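Local coordinates for protein histone-lysine N-methyltransferase, H3 lysine-9 specific SUVH6 (Arabidopsis thaliana, PDB 6A5N) that methylates histone H3 on the lysine named in its title (H3K9) and binds DNA through its SRA domain, probably coupling DNA methylation to histone marking, at residues P170-R175 and Y190-L195. The protein carries 1 engineered substitution. Residues are numbered along the deposited sequence; the frame is centred on the assembly and turned at random.
Sequences PVRVIR and YVYDGL. With nucleotides of chain B.
Val173 faces both Asp193 and Gly194 across a classic beta bulge, where antiparallel strands 171-175 and 190-195 pair inside the SRA domain. Val173 O takes two N-H groups: Asp193 N at 2.7 Å, nearly head-on to the carbonyl, and Gly194 N at 3.1 Å, along a lone pair lying in the carbonyl plane. Gly194 has phi 130° and psi -137°, at which a CB would be pressed against the carbonyl oxygen of Asp193, so glycine is needed. Its CA lies 3.4 Å above one face of the Tyr192 ring, nearer the margin than the centre.

With CG anti to the backbone N (chi1 175°), the Tyr192 ring is laid against Gly194 and its edge meets the aliphatic part of Arg172, CE1 lying 3.7 Å from Arg172 CG. Leu195 runs alongside Arg172 and brings CD2 to the same CG. Beyond this apolar stem the Arg172 chain bends at chi3, and its guanidinium bonds to the carbonyls of Ile65, Gly67 and Ile89, tying the strand to neighbouring parts of the domain.

Arg175 rises from the same face as Val173, and Asp193, turned toward strand 171-175, brings OD2 to within 3.1 Å of Arg175 CD; Arg175 NE stays 4.5 Å from that OD2, too far for a salt bridge. At the DNA end Ile174 CG2 packs on Tyr190 CB, and Tyr190 OH donates a hydrogen bond, its 2.5 Å length doubtfully short, to OP2 of DG10 of chain B, an oxygen at the ring edge, in its plane.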
loop_
_atom_site.group_PDB
_atom_site.type_symbol
_atom_site.label_atom_id
_atom_site.label_comp_id
_atom_site.label_asym_id
_atom_site.label_seq_id
_atom_site.Cartn_x
_atom_site.Cartn_y
_atom_site.Cartn_z
ATOM N N PRO A 170 -24.442 13.744 9.606
ATOM C CA PRO A 170 -23.440 13.645 8.543
ATOM C C PRO A 170 -23.435 12.273 7.874
ATOM O O PRO A 170 -23.953 11.292 8.427
ATOM C CB PRO A 170 -22.127 13.888 9.287
ATOM C CG PRO A 170 -22.367 13.278 10.624
ATOM C CD PRO A 170 -23.829 13.612 10.941
ATOM N N VAL A 171 -22.849 12.228 6.680
ATOM C CA VAL A 171 -22.789 11.028 5.855
ATOM C C VAL A 171 -21.350 10.828 5.402
ATOM O O VAL A 171 -20.714 11.780 4.938
ATOM C CB VAL A 171 -23.705 11.140 4.624
ATOM C CG1 VAL A 171 -23.573 9.902 3.747
ATOM C CG2 VAL A 171 -25.152 11.357 5.055
ATOM N N ARG A 172 -20.828 9.613 5.553
ATOM C CA ARG A 172 -19.499 9.307 5.031
ATOM C C ARG A 172 -19.598 9.139 3.511
ATOM O O ARG A 172 -20.489 8.430 3.010
ATOM C CB ARG A 172 -18.916 8.047 5.703
ATOM C CG ARG A 172 -18.409 8.292 7.129
ATOM C CD ARG A 172 -17.796 7.070 7.802
ATOM N NE ARG A 172 -18.681 5.921 7.729
ATOM C CZ ARG A 172 -19.635 5.638 8.610
ATOM N NH1 ARG A 172 -19.850 6.428 9.654
ATOM N NH2 ARG A 172 -20.379 4.557 8.446
ATOM N N VAL A 173 -18.718 9.830 2.786
ATOM C CA VAL A 173 -18.608 9.706 1.340
ATOM C C VAL A 173 -17.283 9.044 0.946
ATOM O O VAL A 173 -16.184 9.580 1.250
ATOM C CB VAL A 173 -18.721 11.072 0.631
ATOM C CG1 VAL A 173 -18.270 10.958 -0.820
ATOM C CG2 VAL A 173 -20.141 11.582 0.674
ATOM N N ILE A 174 -17.424 7.868 0.320
ATOM C CA ILE A 174 -16.363 7.165 -0.403
ATOM C C ILE A 174 -16.601 7.328 -1.901
ATOM O O ILE A 174 -17.665 6.939 -2.391
ATOM C CB ILE A 174 -16.325 5.631 -0.094
ATOM C CG1 ILE A 174 -16.284 5.337 1.405
ATOM C CG2 ILE A 174 -15.160 4.940 -0.822
ATOM C CD1 ILE A 174 -17.639 4.988 1.971
ATOM N N ARG A 175 -15.642 7.886 -2.636
ATOM C CA ARG A 175 -15.731 7.855 -4.094
ATOM C C ARG A 175 -14.821 6.770 -4.673
ATOM O O ARG A 175 -13.653 6.665 -4.294
ATOM C CB ARG A 175 -15.386 9.221 -4.702
ATOM C CG ARG A 175 -13.978 9.719 -4.419
ATOM C CD ARG A 175 -13.643 10.981 -5.224
ATOM N NE ARG A 175 -13.656 10.716 -6.658
ATOM C CZ ARG A 175 -12.633 10.189 -7.325
ATOM N NH1 ARG A 175 -11.516 9.868 -6.683
ATOM N NH2 ARG A 175 -12.725 9.973 -8.629
ATOM N N TYR A 190 -11.032 2.925 -4.121
ATOM C CA TYR A 190 -11.930 3.706 -3.277
ATOM C C TYR A 190 -11.140 4.657 -2.380
ATOM O O TYR A 190 -10.146 4.248 -1.763
ATOM C CB TYR A 190 -12.803 2.777 -2.432
ATOM C CG TYR A 190 -13.586 1.786 -3.260
ATOM C CD1 TYR A 190 -13.130 0.486 -3.444
ATOM C CD2 TYR A 190 -14.772 2.155 -3.874
ATOM C CE1 TYR A 190 -13.839 -0.417 -4.197
ATOM C CE2 TYR A 190 -15.489 1.254 -4.639
ATOM C CZ TYR A 190 -15.012 -0.029 -4.792
ATOM O OH TYR A 190 -15.719 -0.929 -5.545
ATOM N N VAL A 191 -11.566 5.923 -2.329
ATOM C CA VAL A 191 -11.008 6.924 -1.403
ATOM C C VAL A 191 -12.080 7.433 -0.430
ATOM O O VAL A 191 -13.148 7.894 -0.859
ATOM C CB VAL A 191 -10.415 8.143 -2.146
ATOM C CG1 VAL A 191 -9.605 9.018 -1.185
ATOM C CG2 VAL A 191 -9.548 7.701 -3.301
ATOM N N TYR A 192 -11.803 7.342 0.869
ATOM C CA TYR A 192 -12.662 7.973 1.869
ATOM C C TYR A 192 -12.499 9.477 1.752
ATOM O O TYR A 192 -11.434 10.010 2.083
ATOM C CB TYR A 192 -12.313 7.494 3.283
ATOM C CG TYR A 192 -13.084 8.212 4.370
ATOM C CD1 TYR A 192 -14.476 8.190 4.386
ATOM C CD2 TYR A 192 -12.430 8.908 5.378
ATOM C CE1 TYR A 192 -15.196 8.850 5.367
ATOM C CE2 TYR A 192 -13.141 9.564 6.373
ATOM C CZ TYR A 192 -14.522 9.528 6.356
ATOM O OH TYR A 192 -15.250 10.171 7.322
ATOM N N ASP A 193 -13.533 10.159 1.254
ATOM C CA ASP A 193 -13.451 11.599 1.057
ATOM C C ASP A 193 -13.940 12.325 2.294
ATOM O O ASP A 193 -13.531 13.460 2.559
ATOM C CB ASP A 193 -14.259 12.052 -0.161
ATOM C CG ASP A 193 -13.441 12.083 -1.445
ATOM O OD1 ASP A 193 -12.193 11.942 -1.399
ATOM O OD2 ASP A 193 -14.060 12.321 -2.505
ATOM N N GLY A 194 -14.834 11.696 3.047
ATOM C CA GLY A 194 -15.087 12.236 4.375
ATOM C C GLY A 194 -16.525 12.478 4.779
ATOM O O GLY A 194 -17.388 11.638 4.531
ATOM N N LEU A 195 -16.789 13.617 5.407
ATOM C CA LEU A 195 -18.107 13.834 6.002
ATOM C C LEU A 195 -18.886 14.943 5.305
ATOM O O LEU A 195 -18.368 16.043 5.076
ATOM C CB LEU A 195 -17.954 14.121 7.499
ATOM C CG LEU A 195 -17.476 12.907 8.304
ATOM C CD1 LEU A 195 -17.278 13.230 9.765
ATOM C CD2 LEU A 195 -18.435 11.775 8.164
ATOM P P DG B 10 -15.361 -4.269 -5.711
ATOM O OP1 DG B 10 -14.717 -4.455 -4.391
ATOM O OP2 DG B 10 -15.031 -3.069 -6.526
ATOM O "O5'" DG B 10 -15.001 -5.499 -6.672
ATOM C "C5'" DG B 10 -14.965 -6.798 -6.146
ATOM C "C4'" DG B 10 -15.080 -7.818 -7.255
ATOM O "O4'" DG B 10 -16.361 -7.696 -7.906
ATOM C "C3'" DG B 10 -14.035 -7.678 -8.367
ATOM O "O3'" DG B 10 -13.199 -8.825 -8.337
ATOM C "C2'" DG B 10 -14.871 -7.575 -9.665
ATOM C "C1'" DG B 10 -16.200 -8.168 -9.219
ATOM N N9 DG B 10 -17.365 -7.778 -10.029
ATOM C C8 DG B 10 -17.690 -6.523 -10.475
ATOM N N7 DG B 10 -18.794 -6.482 -11.170
ATOM C C5 DG B 10 -19.233 -7.798 -11.181
ATOM C C6 DG B 10 -20.380 -8.380 -11.788
ATOM O O6 DG B 10 -21.272 -7.820 -12.443
ATOM N N1 DG B 10 -20.445 -9.759 -11.558
ATOM C C2 DG B 10 -19.511 -10.472 -10.840
ATOM N N2 DG B 10 -19.727 -11.781 -10.719
ATOM N N3 DG B 10 -18.436 -9.936 -10.273
ATOM C C4 DG B 10 -18.362 -8.605 -10.483
ATOM P P DA B 9 -19.701 -0.296 -6.676
ATOM O OP1 DA B 9 -19.008 0.581 -5.711
ATOM O OP2 DA B 9 -18.975 -0.750 -7.885
ATOM O "O5'" DA B 9 -20.197 -1.586 -5.873
ATOM C "C5'" DA B 9 -20.219 -2.863 -6.515
ATOM C "C4'" DA B 9 -19.253 -3.819 -5.841
ATOM O "O4'" DA B 9 -19.696 -5.172 -6.050
ATOM C "C3'" DA B 9 -17.865 -3.807 -6.426
ATOM O "O3'" DA B 9 -16.949 -4.425 -5.498
ATOM C "C2'" DA B 9 -18.059 -4.638 -7.693
ATOM C "C1'" DA B 9 -19.064 -5.693 -7.215
ATOM N N9 DA B 9 -20.111 -5.997 -8.171
ATOM C C8 DA B 9 -20.596 -5.172 -9.138
ATOM N N7 DA B 9 -21.566 -5.693 -9.844
ATOM C C5 DA B 9 -21.736 -6.960 -9.280
ATOM C C6 DA B 9 -22.616 -8.026 -9.572
ATOM N N6 DA B 9 -23.528 -7.980 -10.553
ATOM N N1 DA B 9 -22.517 -9.137 -8.818
ATOM C C2 DA B 9 -21.599 -9.180 -7.844
ATOM N N3 DA B 9 -20.721 -8.247 -7.484
ATOM C C4 DA B 9 -20.846 -7.154 -8.248
#